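Local atomic coordinates of mandelate racemase/muconate lactonizing protein (Alicyclobacillus acidocaldarius LAA1, PDB entry 3QLD), a protein that belongs to the enolase superfamily and pairs an N-terminal capping domain with a modified TIM-barrel domain. Residues G41-S46 / V360-V365; V115-A120 / A354-W359; A142-S147 / Q155-A160; R167-I172 / A194-G199; S248-R253 / P271-G276. One frame throughout, in Å; residues are numbered along the deposited sequence.

How the contacts relate
Contacts 1 and 2 both bring the segment 354-365, late in the chain, back onto the N-terminal domain; their centres are about 9 Å apart, and they meet where Asp117 OD2 of contact 2 accepts a probable hydrogen bond from Trp45 N of contact 1. Contacts 3 and 4 belong to successive beta-alpha-beta units of the barrel, with centres about 11 Å apart; strand 137-144 of contact 3 pairs directly with strand 167-171 of contact 4, which has strand 192-196 on its other edge. About 35 Å separates the centres of contacts 1 and 3. Contact 5, also in the barrel domain, has its centre about 22 Å from that of contact 2 and about 21 Å from that of contact 4, and has a sulfate ion beside it.

Contact 1 of 5, residues G41-S46 / V360-V365; sequences GIEGWS and VDRDAV
The indole of Trp45 lies under Val360, whose CG1 stands over the six-membered ring 4.1 Å from its centroid and only 10° off the normal, a CH-pi contact over the face. CG2 of the same valine sits above that ring system too, offset toward the rim, so both methyls of Val360 bear on the indole. At the far end of the ring Trp45 CZ3 meets Val365 CG2 at 4.2 Å, and the ring of His9 meets the indole, the planes nearly parallel.

The polar side of the contact is gathered on one oxygen. Glu43 OE1 accepts from Trp45 NE1 at 3.1 Å through its anti lone pair, with the oxygen close to the plane of the indole, and from Arg362 NH2, also at 3.1 Å, which comes from above the carboxylate plane and completes a salt bridge. Gln35 NE2 is a further donor to this atom, and together these bonds should fix the rotation of the carboxylate. Arg362 reaches it by a bend at chi2 (-24°), an eclipsed-leaning torsion that carries its guanidinium past the indole, the two planes 85° apart. Its NH1 turns back to Val360 O at 2.8 Å, tying the arginine to the loop just before its own helix. Asp361 caps that helix, OD1 accepting from Ala364 N.

Trp45 and Glu43 project from the same side of strand 43-48. The contact thus seats the start of helix 362-368 against the antiparallel sheet of the N-terminal domain, the interdomain packing of an enolase-superfamily fold, in which the end of the chain returns to the capping domain.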
# COMPACT_ATOMS: atom_id res chain seq x y z
N GLY A 41 -32.13 1.95 -16.45
CA GLY A 41 -32.39 2.17 -15.02
C GLY A 41 -32.03 0.99 -14.13
O GLY A 41 -32.46 0.91 -12.95
N ILE A 42 -31.31 0.03 -14.72
CA ILE A 42 -30.80 -1.15 -14.00
C ILE A 42 -29.51 -0.72 -13.26
O ILE A 42 -28.73 0.06 -13.79
CB ILE A 42 -30.58 -2.35 -14.92
CG1 ILE A 42 -31.94 -2.72 -15.62
CG2 ILE A 42 -29.91 -3.53 -14.16
CD1 ILE A 42 -32.91 -3.46 -14.71
N GLU A 43 -29.41 -1.16 -12.01
CA GLU A 43 -28.41 -0.62 -11.04
C GLU A 43 -27.52 -1.67 -10.45
O GLU A 43 -27.96 -2.76 -10.13
CB GLU A 43 -29.10 0.06 -9.88
CG GLU A 43 -29.79 1.30 -10.36
CD GLU A 43 -30.38 2.13 -9.28
OE1 GLU A 43 -30.16 1.88 -8.08
OE2 GLU A 43 -31.14 3.07 -9.66
N GLY A 44 -26.25 -1.31 -10.21
CA GLY A 44 -25.43 -2.10 -9.31
C GLY A 44 -24.91 -1.26 -8.14
O GLY A 44 -24.67 -0.06 -8.31
N TRP A 45 -24.83 -1.86 -6.94
CA TRP A 45 -24.23 -1.24 -5.74
C TRP A 45 -23.06 -2.06 -5.17
O TRP A 45 -23.03 -3.30 -5.35
CB TRP A 45 -25.26 -1.12 -4.61
CG TRP A 45 -26.39 -0.17 -4.95
CD1 TRP A 45 -27.34 -0.35 -5.92
CD2 TRP A 45 -26.66 1.08 -4.33
NE1 TRP A 45 -28.19 0.74 -5.95
CE2 TRP A 45 -27.80 1.63 -4.98
CE3 TRP A 45 -26.04 1.82 -3.30
CZ2 TRP A 45 -28.36 2.86 -4.61
CZ3 TRP A 45 -26.61 3.04 -2.92
CH2 TRP A 45 -27.76 3.55 -3.58
N SER A 46 -22.17 -1.39 -4.44
CA SER A 46 -21.11 -2.08 -3.67
C SER A 46 -20.65 -1.17 -2.59
O SER A 46 -21.03 0.00 -2.57
CB SER A 46 -19.91 -2.36 -4.55
OG SER A 46 -19.32 -1.13 -4.94
N VAL A 360 -31.85 -2.20 -1.26
CA VAL A 360 -31.37 -0.94 -0.71
C VAL A 360 -32.48 0.04 -0.31
O VAL A 360 -33.35 0.38 -1.13
CB VAL A 360 -30.40 -0.26 -1.70
CG1 VAL A 360 -29.88 1.06 -1.09
CG2 VAL A 360 -29.22 -1.19 -2.05
N ASP A 361 -32.41 0.50 0.93
CA ASP A 361 -33.29 1.57 1.47
C ASP A 361 -32.71 2.92 1.05
O ASP A 361 -31.74 3.41 1.66
CB ASP A 361 -33.43 1.43 2.99
CG ASP A 361 -34.43 2.45 3.62
OD1 ASP A 361 -34.73 3.47 3.00
OD2 ASP A 361 -34.88 2.23 4.76
N ARG A 362 -33.30 3.46 -0.01
CA ARG A 362 -32.90 4.76 -0.55
C ARG A 362 -33.02 5.86 0.46
O ARG A 362 -32.18 6.76 0.47
CB ARG A 362 -33.66 5.12 -1.85
CG ARG A 362 -33.59 4.13 -3.08
CD ARG A 362 -32.37 3.22 -3.09
NE ARG A 362 -32.10 2.60 -4.40
CZ ARG A 362 -32.48 1.37 -4.75
NH1 ARG A 362 -33.19 0.61 -3.91
NH2 ARG A 362 -32.16 0.89 -5.95
N ASP A 363 -34.04 5.82 1.34
CA ASP A 363 -34.19 6.87 2.39
C ASP A 363 -33.07 6.82 3.42
O ASP A 363 -32.64 7.85 3.94
CB ASP A 363 -35.50 6.75 3.19
CG ASP A 363 -36.74 7.13 2.37
OD1 ASP A 363 -36.69 8.08 1.57
OD2 ASP A 363 -37.79 6.47 2.55
N ALA A 364 -32.68 5.60 3.79
CA ALA A 364 -31.59 5.46 4.74
C ALA A 364 -30.29 5.94 4.09
O ALA A 364 -29.56 6.75 4.68
CB ALA A 364 -31.51 4.00 5.26
N VAL A 365 -30.03 5.49 2.86
CA VAL A 365 -28.82 5.93 2.17
C VAL A 365 -28.77 7.47 2.17
O VAL A 365 -27.72 8.10 2.46
CB VAL A 365 -28.71 5.34 0.75
CG1 VAL A 365 -27.61 6.06 -0.09
CG2 VAL A 365 -28.44 3.87 0.82

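Contact 2 of 5, residues V115-A120 / A354-W359; sequences VWDWYA and AGVADW
The loop 354-359 runs close against helix 105-123, with Asp117 and Gly355 only 4.7 Å apart and Ala120 and Ala354 4.8 Å apart between CA atoms. Gly355, with its positive phi and no side chain, lets the loop lie directly against the carbonyl of Asp117.

Asp117 carries the polar part of the contact. With CG anti to its backbone N (chi1 -174°), the carboxylate leaves the helix toward the loop, and OD1 accepts from Val356 N at 2.9 Å. This bond is nearly straight, 160° at the hydrogen, and meets OD1 on the syn side, 18° out of the carboxylate plane. The same Asp117 OD1 lies 3.5 Å from Val356 CG1, so the valine's methyl rests against the acid. Asp117 OD2 receives a bond from a water at 2.6 Å, and this water in turn accepts from Ala357 N at 2.9 Å, bridging the carboxylate to the next amide of the loop.

In the enolase-superfamily architecture, this buried aspartate joins helix 105-123 and strand 43-48 of the N-terminal domain to helix 303-313 and the loop that follows barrel strand 347-349. OD2 also accepts from the backbone N of Trp45, while OD1 accepts from His308 NE2 of helix 303-313, so neither oxygen depends on the loop alone.

One helical turn later the contact is made by methyl groups against backbone. Ala120 CB faces Gly355 N at 3.7 Å. In the other direction, Ala354 CB approaches Ala120 O, the two atoms 3.4 Å apart.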
# COMPACT_ATOMS: atom_id res chain seq x y z
N VAL A 115 -19.79 -3.63 -10.56
CA VAL A 115 -20.03 -4.12 -11.92
C VAL A 115 -20.61 -5.58 -11.93
O VAL A 115 -21.57 -5.89 -12.68
CB VAL A 115 -18.79 -4.02 -12.77
CG1 VAL A 115 -19.01 -4.62 -14.16
CG2 VAL A 115 -18.41 -2.56 -12.91
N TRP A 116 -20.05 -6.45 -11.09
CA TRP A 116 -20.63 -7.78 -10.85
C TRP A 116 -22.09 -7.70 -10.42
O TRP A 116 -22.95 -8.52 -10.84
CB TRP A 116 -19.82 -8.54 -9.79
CG TRP A 116 -18.65 -9.30 -10.33
CD1 TRP A 116 -17.35 -8.91 -10.35
CD2 TRP A 116 -18.68 -10.62 -10.91
NE1 TRP A 116 -16.56 -9.89 -10.93
CE2 TRP A 116 -17.36 -10.95 -11.25
CE3 TRP A 116 -19.71 -11.55 -11.13
CZ2 TRP A 116 -17.03 -12.17 -11.84
CZ3 TRP A 116 -19.37 -12.78 -11.75
CH2 TRP A 116 -18.04 -13.07 -12.09
N ASP A 117 -22.38 -6.72 -9.57
CA ASP A 117 -23.67 -6.58 -8.96
C ASP A 117 -24.64 -6.10 -10.03
O ASP A 117 -25.77 -6.60 -10.12
CB ASP A 117 -23.60 -5.61 -7.77
CG ASP A 117 -24.88 -5.53 -6.98
OD1 ASP A 117 -25.08 -6.37 -6.05
OD2 ASP A 117 -25.70 -4.60 -7.30
N TRP A 118 -24.21 -5.11 -10.82
CA TRP A 118 -25.03 -4.58 -11.92
C TRP A 118 -25.30 -5.70 -12.89
O TRP A 118 -26.45 -5.89 -13.30
CB TRP A 118 -24.31 -3.43 -12.64
CG TRP A 118 -24.84 -3.23 -14.04
CD1 TRP A 118 -25.99 -2.53 -14.38
CD2 TRP A 118 -24.31 -3.76 -15.26
NE1 TRP A 118 -26.15 -2.56 -15.73
CE2 TRP A 118 -25.16 -3.32 -16.30
CE3 TRP A 118 -23.17 -4.55 -15.58
CZ2 TRP A 118 -24.92 -3.64 -17.65
CZ3 TRP A 118 -22.92 -4.85 -16.92
CH2 TRP A 118 -23.82 -4.42 -17.94
N TYR A 119 -24.28 -6.51 -13.20
CA TYR A 119 -24.40 -7.56 -14.19
C TYR A 119 -25.43 -8.63 -13.78
O TYR A 119 -26.21 -9.08 -14.64
CB TYR A 119 -23.02 -8.20 -14.50
CG TYR A 119 -23.07 -9.33 -15.50
CD1 TYR A 119 -23.37 -10.63 -15.09
CD2 TYR A 119 -22.88 -9.09 -16.85
CE1 TYR A 119 -23.46 -11.69 -16.03
CE2 TYR A 119 -22.95 -10.14 -17.81
CZ TYR A 119 -23.24 -11.43 -17.37
OH TYR A 119 -23.32 -12.46 -18.28
N ALA A 120 -25.43 -9.03 -12.52
CA ALA A 120 -26.46 -9.93 -12.02
C ALA A 120 -27.87 -9.35 -12.17
O ALA A 120 -28.80 -10.06 -12.54
CB ALA A 120 -26.20 -10.32 -10.55
N ALA A 354 -30.29 -11.32 -7.40
CA ALA A 354 -29.66 -10.97 -8.65
C ALA A 354 -29.28 -9.52 -8.43
O ALA A 354 -29.98 -8.61 -8.92
CB ALA A 354 -30.66 -11.08 -9.84
N GLY A 355 -28.21 -9.28 -7.67
CA GLY A 355 -27.84 -7.91 -7.35
C GLY A 355 -28.53 -7.40 -6.09
O GLY A 355 -29.69 -7.71 -5.82
N VAL A 356 -27.86 -6.53 -5.34
CA VAL A 356 -28.46 -5.98 -4.14
C VAL A 356 -29.35 -4.74 -4.32
O VAL A 356 -29.95 -4.29 -3.36
CB VAL A 356 -27.38 -5.73 -3.07
CG1 VAL A 356 -26.55 -4.51 -3.45
CG2 VAL A 356 -28.00 -5.54 -1.74
N ALA A 357 -29.45 -4.17 -5.52
CA ALA A 357 -30.15 -2.88 -5.69
C ALA A 357 -31.55 -2.84 -5.07
O ALA A 357 -31.88 -1.87 -4.35
CB ALA A 357 -30.16 -2.41 -7.20
N ASP A 358 -32.33 -3.91 -5.27
CA ASP A 358 -33.75 -3.98 -4.84
C ASP A 358 -33.95 -4.00 -3.34
O ASP A 358 -35.04 -3.68 -2.86
CB ASP A 358 -34.46 -5.22 -5.43
CG ASP A 358 -34.81 -5.02 -6.91
OD1 ASP A 358 -34.59 -3.88 -7.40
OD2 ASP A 358 -35.32 -5.98 -7.57
N TRP A 359 -32.87 -4.34 -2.63
CA TRP A 359 -32.81 -4.45 -1.22
C TRP A 359 -32.38 -3.15 -0.52
O TRP A 359 -32.52 -3.03 0.68
CB TRP A 359 -31.83 -5.56 -0.84
CG TRP A 359 -32.35 -6.92 -1.07
CD1 TRP A 359 -33.53 -7.25 -1.70
CD2 TRP A 359 -31.73 -8.17 -0.70
NE1 TRP A 359 -33.68 -8.61 -1.73
CE2 TRP A 359 -32.60 -9.21 -1.12
CE3 TRP A 359 -30.53 -8.52 -0.05
CZ2 TRP A 359 -32.32 -10.57 -0.92
CZ3 TRP A 359 -30.24 -9.90 0.15
CH2 TRP A 359 -31.13 -10.90 -0.29
O HOH W 1 -28.19 -4.70 -8.07

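Contact 3 of 5, residues A142-S147 / Q155-A160; sequences ATLGMS and QSVDAA
Strand 137-144 and helix 150-162 open the first beta-alpha-beta unit of the barrel domain, and this contact is the seam where the helix lies on the strand. The two run antiparallel, the axes of the two short segments 170° apart in direction and 9.4 Å apart at closest approach.

Leu144 is the main side chain in the seam. Its CG stands anti to the carbonyl carbon (chi1 -47°), and the extended chi2 sends CD1 into the helix, where it meets Val157 CG2 at 3.4 Å, tighter than usual for two methyl groups. The two side chains cross at about a right angle. Leu144 CD1 also touches CB of Ser156 at 4.0 Å, fitting against the backbone between Ser156 and Val157, while the other branch, CD2, turns toward Ala160 CB at 4.3 Å.

Two residues earlier on the strand, Ala142 CB meets Ala160 CB at 3.8 Å. Small residues on both sides let strand and helix come close here, the CA atoms of Ala142 and Ala160 6.5 Å apart. Ser156 turns its hydroxyl back to Val152 O, one turn earlier in the helix, leaving CB as the part that touches Leu144.

The neighbouring strand extends the layer: Leu144 also touches Leu170, and Ala160 touches Val168. Alternate residues of the strand thus face the helix, the apolar strand-to-helix layer that lies outside the sheet of a TIM barrel.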
# COMPACT_ATOMS: atom_id res chain seq x y z
N ALA A 142 -18.67 -15.34 16.81
CA ALA A 142 -18.67 -14.15 17.64
C ALA A 142 -17.27 -13.78 18.18
O ALA A 142 -16.56 -14.62 18.77
CB ALA A 142 -19.68 -14.33 18.86
N THR A 143 -16.87 -12.52 17.99
CA THR A 143 -15.60 -12.02 18.54
C THR A 143 -15.79 -11.45 19.92
O THR A 143 -16.68 -10.62 20.15
CB THR A 143 -15.02 -10.94 17.62
OG1 THR A 143 -15.01 -11.46 16.29
CG2 THR A 143 -13.60 -10.53 18.06
N LEU A 144 -14.98 -11.92 20.87
CA LEU A 144 -15.07 -11.46 22.26
C LEU A 144 -13.80 -10.71 22.63
O LEU A 144 -12.66 -11.23 22.41
CB LEU A 144 -15.30 -12.64 23.22
CG LEU A 144 -16.36 -13.72 22.93
CD1 LEU A 144 -16.41 -14.62 24.09
CD2 LEU A 144 -17.76 -13.13 22.65
N GLY A 145 -13.98 -9.49 23.17
CA GLY A 145 -12.84 -8.62 23.54
C GLY A 145 -12.11 -9.20 24.72
O GLY A 145 -12.64 -10.07 25.41
N MSE A 146 -10.89 -8.75 25.01
CA MSE A 146 -10.27 -9.27 26.23
C MSE A 146 -10.60 -8.44 27.48
O MSE A 146 -10.72 -7.20 27.39
CB MSE A 146 -8.75 -9.48 26.08
CG MSE A 146 -7.92 -8.28 25.81
SE MSE A 146 -6.09 -8.85 25.26
CE MSE A 146 -5.03 -7.38 26.02
N SER A 147 -10.73 -9.10 28.62
CA SER A 147 -10.81 -8.37 29.92
C SER A 147 -9.85 -8.93 30.95
O SER A 147 -9.55 -10.12 30.95
CB SER A 147 -12.23 -8.38 30.48
OG SER A 147 -12.84 -9.61 30.19
N GLN A 155 -18.71 -14.92 30.99
CA GLN A 155 -20.05 -14.41 30.83
C GLN A 155 -20.29 -14.03 29.37
O GLN A 155 -21.34 -14.38 28.84
CB GLN A 155 -20.28 -13.25 31.77
CG GLN A 155 -20.06 -13.65 33.25
CD GLN A 155 -20.04 -12.44 34.24
OE1 GLN A 155 -20.81 -11.46 34.10
NE2 GLN A 155 -19.18 -12.53 35.25
N SER A 156 -19.31 -13.38 28.71
CA SER A 156 -19.45 -13.05 27.30
C SER A 156 -19.58 -14.30 26.46
O SER A 156 -20.42 -14.32 25.55
CB SER A 156 -18.24 -12.24 26.80
OG SER A 156 -18.23 -10.98 27.43
N VAL A 157 -18.75 -15.32 26.71
CA VAL A 157 -18.84 -16.62 25.99
C VAL A 157 -20.20 -17.34 26.08
O VAL A 157 -20.79 -17.76 25.07
CB VAL A 157 -17.79 -17.60 26.46
CG1 VAL A 157 -17.76 -18.81 25.50
CG2 VAL A 157 -16.35 -16.90 26.58
N ASP A 158 -20.67 -17.50 27.29
CA ASP A 158 -22.03 -18.04 27.54
C ASP A 158 -23.10 -17.31 26.74
O ASP A 158 -23.92 -17.96 26.07
CB ASP A 158 -22.33 -17.91 29.04
CG ASP A 158 -21.50 -18.85 29.88
OD1 ASP A 158 -20.87 -19.79 29.32
OD2 ASP A 158 -21.49 -18.70 31.13
N ALA A 159 -23.03 -15.96 26.75
CA ALA A 159 -23.99 -15.10 26.05
C ALA A 159 -23.93 -15.34 24.56
O ALA A 159 -24.98 -15.48 23.92
CB ALA A 159 -23.74 -13.62 26.37
N ALA A 160 -22.71 -15.49 24.01
CA ALA A 160 -22.59 -15.80 22.59
C ALA A 160 -23.16 -17.17 22.30
O ALA A 160 -23.80 -17.40 21.28
CB ALA A 160 -21.11 -15.72 22.12

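Contact 4 of 5, residues R167-I172 / A194-G199; sequences RVKLKI and AADANG
Asp196 and Lys171 lie side by side and point the same way from neighbouring strands, Lys171 NZ reaching Asp196 OD2 at 3.1 Å in a salt bridge whose hydrogen bond is weak. The lysine bends at chi2 (-79°) to bring CE and NZ alongside the carboxylate. Lys169, on the same face, packs its CG on Asp196 CB at 3.9 Å, but its NZ stays 4.3 Å from Asp196 OD2 and is held by salt bridges to Asp323 and Glu221.

The other oxygen of Asp196, OD1, accepts from Asn198 N at 3.0 Å, an Asx turn that starts the loop after the strand. On the opposite face Ile172 places CD1 against Ala195 CB at 3.8 Å, and its CG1 touches Ala197 CB; helix 178-187 contributes Ile181 to this side.

Behind the side chains stands the backbone. Ala194 N bonds to Val168 O at 2.8 Å, Leu170 N to Ala194 O, Asp196 N to Leu170 O and Ile172 N to Asp196 O at 3.0 Å, a ladder of parallel pairing that sets Lys169, Lys171 and Asp196 on one face. Further along that face, Arg167 bonds Gln218 and Asp323 and makes a cation-pi contact with Trp295. Parallel neighbours joined through helix 178-187, with charged side chains turned inward, are the beta-alpha-beta arrangement of a TIM barrel.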
# COMPACT_ATOMS: atom_id res chain seq x y z
N ARG A 167 -18.98 -20.32 16.56
CA ARG A 167 -17.53 -20.16 16.87
C ARG A 167 -17.41 -19.03 17.82
O ARG A 167 -18.16 -18.04 17.71
CB ARG A 167 -16.74 -19.85 15.60
CG ARG A 167 -15.20 -20.00 15.76
CD ARG A 167 -14.40 -19.79 14.46
NE ARG A 167 -14.60 -18.43 13.93
CZ ARG A 167 -14.46 -18.14 12.64
NH1 ARG A 167 -14.04 -19.07 11.80
NH2 ARG A 167 -14.67 -16.91 12.17
N VAL A 168 -16.44 -19.11 18.73
CA VAL A 168 -16.03 -17.86 19.36
C VAL A 168 -14.58 -17.53 18.99
O VAL A 168 -13.74 -18.46 18.95
CB VAL A 168 -16.18 -17.83 20.92
CG1 VAL A 168 -17.68 -17.88 21.33
CG2 VAL A 168 -15.34 -18.93 21.61
N LYS A 169 -14.28 -16.24 18.80
CA LYS A 169 -12.87 -15.80 18.54
C LYS A 169 -12.48 -14.87 19.65
O LYS A 169 -13.05 -13.76 19.84
CB LYS A 169 -12.71 -15.15 17.15
CG LYS A 169 -11.25 -14.68 16.80
CD LYS A 169 -11.10 -14.37 15.32
CE LYS A 169 -12.14 -13.36 14.80
NZ LYS A 169 -11.62 -12.41 13.74
N LEU A 170 -11.52 -15.30 20.45
CA LEU A 170 -11.08 -14.58 21.58
C LEU A 170 -9.89 -13.67 21.25
O LEU A 170 -8.88 -14.12 20.70
CB LEU A 170 -10.56 -15.57 22.61
CG LEU A 170 -11.53 -16.70 22.99
CD1 LEU A 170 -10.92 -17.28 24.26
CD2 LEU A 170 -12.89 -16.04 23.31
N LYS A 171 -9.97 -12.40 21.68
CA LYS A 171 -8.81 -11.50 21.59
C LYS A 171 -7.81 -11.91 22.63
O LYS A 171 -8.17 -12.16 23.77
CB LYS A 171 -9.24 -10.04 21.77
CG LYS A 171 -10.13 -9.57 20.65
CD LYS A 171 -9.32 -9.21 19.39
CE LYS A 171 -10.26 -8.93 18.19
NZ LYS A 171 -9.71 -7.85 17.31
N ILE A 172 -6.55 -12.07 22.21
CA ILE A 172 -5.51 -12.46 23.10
C ILE A 172 -4.24 -11.58 22.95
O ILE A 172 -4.07 -10.91 21.90
CB ILE A 172 -5.10 -13.94 22.91
CG1 ILE A 172 -4.53 -14.17 21.49
CG2 ILE A 172 -6.31 -14.85 23.30
CD1 ILE A 172 -3.69 -15.49 21.41
N ALA A 194 -11.43 -19.80 18.19
CA ALA A 194 -10.23 -19.22 17.50
C ALA A 194 -9.67 -18.10 18.35
O ALA A 194 -10.27 -17.67 19.40
CB ALA A 194 -10.56 -18.76 16.04
N ALA A 195 -8.46 -17.63 17.99
CA ALA A 195 -7.88 -16.56 18.80
C ALA A 195 -7.34 -15.46 17.86
O ALA A 195 -6.87 -15.76 16.77
CB ALA A 195 -6.76 -17.04 19.73
N ASP A 196 -7.43 -14.20 18.31
CA ASP A 196 -6.94 -13.14 17.46
C ASP A 196 -5.95 -12.31 18.26
O ASP A 196 -6.28 -11.72 19.27
CB ASP A 196 -8.10 -12.32 16.90
CG ASP A 196 -7.64 -11.07 16.17
OD1 ASP A 196 -6.43 -10.91 15.84
OD2 ASP A 196 -8.54 -10.28 15.88
N ALA A 197 -4.70 -12.36 17.84
CA ALA A 197 -3.64 -11.73 18.57
C ALA A 197 -3.41 -10.26 18.18
O ALA A 197 -2.68 -9.57 18.91
CB ALA A 197 -2.32 -12.51 18.39
N ASN A 198 -3.95 -9.84 17.04
CA ASN A 198 -3.75 -8.46 16.49
C ASN A 198 -2.27 -8.03 16.56
O ASN A 198 -1.97 -6.93 17.03
CB ASN A 198 -4.59 -7.49 17.34
CG ASN A 198 -4.83 -6.15 16.63
OD1 ASN A 198 -4.89 -6.07 15.37
ND2 ASN A 198 -4.98 -5.08 17.43
N GLY A 199 -1.34 -8.90 16.20
CA GLY A 199 0.10 -8.52 16.15
C GLY A 199 0.82 -8.21 17.45
O GLY A 199 1.90 -7.58 17.45

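Contact 5 of 5, residues S248-R253 / P271-G276; sequences SVRSVR and PGRLGG. With SO4 (sulfate ion), chain C.
A bend at chi3 (79°), after CG has left anti to the backbone N, turns the guanidinium of Arg273 edge-on to Val249 O. Arg273 NE and NH2 both grip this one oxygen at 3.0 Å. The NH2 bond lies in the carbonyl plane, whereas NE comes from above it, and the oxygen stays within 6° of the guanidinium plane. Asp246 pairs with NH1 and Asn268 O takes a further bond from NH2, so the arginine is held from several directions. Leu274 packs beside this grip, its CD2 3.8 Å from the backbone C of Arg250.

Toward the end of the segment 248-253, Ser251 caps helix 252-261, its OG accepting from Glu254 N. The first-turn amides bind the sulfate: Val252 N to O2 at 3.0 Å and Arg253 N to O4 at 3.0 Å. Arg253 NE adds a nearly straight bond of 2.8 Å to sulfate O4, and Arg105 and Arg282 also bond to the ion.

Gly275 ends the short helix 271-274 in a Schellman motif. The contact thus ties together the connections that follow successive barrel strands, 243-245 and 266-269, beside a helix N-terminus that holds a sulfate, probably from the crystallisation liquor.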
# COMPACT_ATOMS: atom_id res chain seq x y z
N SER A 248 -2.00 -9.21 6.64
CA SER A 248 -0.71 -9.61 6.06
C SER A 248 -0.78 -10.18 4.68
O SER A 248 0.28 -10.41 4.10
CB SER A 248 0.00 -10.62 6.97
OG SER A 248 0.43 -10.02 8.16
N VAL A 249 -1.99 -10.51 4.22
CA VAL A 249 -2.19 -11.00 2.89
C VAL A 249 -3.19 -10.09 2.10
O VAL A 249 -4.41 -10.23 2.21
CB VAL A 249 -2.70 -12.41 2.90
CG1 VAL A 249 -3.12 -12.79 1.47
CG2 VAL A 249 -1.54 -13.42 3.43
N ARG A 250 -2.63 -9.22 1.27
CA ARG A 250 -3.40 -8.21 0.53
C ARG A 250 -3.58 -8.55 -0.94
O ARG A 250 -4.22 -7.78 -1.64
CB ARG A 250 -2.69 -6.84 0.57
CG ARG A 250 -2.08 -6.37 1.87
CD ARG A 250 -3.16 -5.77 2.79
NE ARG A 250 -2.75 -4.81 3.85
CZ ARG A 250 -1.60 -4.73 4.55
NH1 ARG A 250 -0.55 -5.54 4.34
NH2 ARG A 250 -1.49 -3.79 5.51
N SER A 251 -2.93 -9.60 -1.42
CA SER A 251 -2.93 -9.92 -2.85
C SER A 251 -2.73 -11.40 -3.00
O SER A 251 -2.24 -12.06 -2.07
CB SER A 251 -1.77 -9.24 -3.58
OG SER A 251 -0.51 -9.83 -3.24
N VAL A 252 -3.08 -11.91 -4.17
CA VAL A 252 -2.82 -13.32 -4.54
C VAL A 252 -1.32 -13.65 -4.55
O VAL A 252 -0.93 -14.73 -4.14
CB VAL A 252 -3.53 -13.72 -5.88
CG1 VAL A 252 -3.45 -15.24 -6.14
CG2 VAL A 252 -5.01 -13.34 -5.82
N ARG A 253 -0.45 -12.72 -4.98
CA ARG A 253 1.00 -12.97 -4.91
C ARG A 253 1.54 -13.10 -3.45
O ARG A 253 2.43 -13.90 -3.19
CB ARG A 253 1.79 -11.89 -5.63
CG ARG A 253 1.73 -12.03 -7.18
CD ARG A 253 2.11 -10.71 -7.89
NE ARG A 253 1.10 -9.69 -7.59
CZ ARG A 253 1.28 -8.37 -7.65
NH1 ARG A 253 2.44 -7.83 -8.00
NH2 ARG A 253 0.26 -7.58 -7.34
N PRO A 271 -13.25 -9.85 0.45
CA PRO A 271 -13.18 -9.59 -0.98
C PRO A 271 -12.70 -8.17 -1.26
O PRO A 271 -11.94 -7.96 -2.18
CB PRO A 271 -14.63 -9.86 -1.46
CG PRO A 271 -15.13 -10.86 -0.43
CD PRO A 271 -14.53 -10.49 0.86
N GLY A 272 -13.12 -7.21 -0.44
CA GLY A 272 -12.70 -5.81 -0.68
C GLY A 272 -11.20 -5.66 -0.46
O GLY A 272 -10.50 -5.03 -1.24
N ARG A 273 -10.67 -6.29 0.58
CA ARG A 273 -9.22 -6.13 0.90
C ARG A 273 -8.42 -6.76 -0.26
O ARG A 273 -7.34 -6.32 -0.62
CB ARG A 273 -8.93 -6.88 2.24
CG ARG A 273 -7.51 -6.66 2.84
CD ARG A 273 -7.17 -7.62 4.10
NE ARG A 273 -6.79 -8.98 3.64
CZ ARG A 273 -7.48 -10.10 3.88
NH1 ARG A 273 -8.57 -10.07 4.63
NH2 ARG A 273 -7.03 -11.26 3.38
N LEU A 274 -8.97 -7.80 -0.87
CA LEU A 274 -8.23 -8.53 -1.93
C LEU A 274 -8.32 -7.92 -3.31
O LEU A 274 -7.56 -8.27 -4.19
CB LEU A 274 -8.61 -10.03 -1.93
CG LEU A 274 -8.15 -10.77 -0.69
CD1 LEU A 274 -8.86 -12.14 -0.66
CD2 LEU A 274 -6.61 -10.92 -0.82
N GLY A 275 -9.27 -6.97 -3.50
CA GLY A 275 -9.46 -6.41 -4.83
C GLY A 275 -10.73 -6.84 -5.57
O GLY A 275 -10.90 -6.49 -6.78
N GLY A 276 -11.63 -7.53 -4.88
CA GLY A 276 -12.94 -7.80 -5.48
C GLY A 276 -13.24 -9.29 -5.59
O GLY A 276 -12.54 -10.15 -5.01
S SO4 C . -2.72 -10.27 -7.53
O1 SO4 C . -2.58 -8.89 -8.01
O2 SO4 C . -3.82 -10.35 -6.59
O3 SO4 C . -3.06 -11.16 -8.64
O4 SO4 C . -1.43 -10.65 -6.95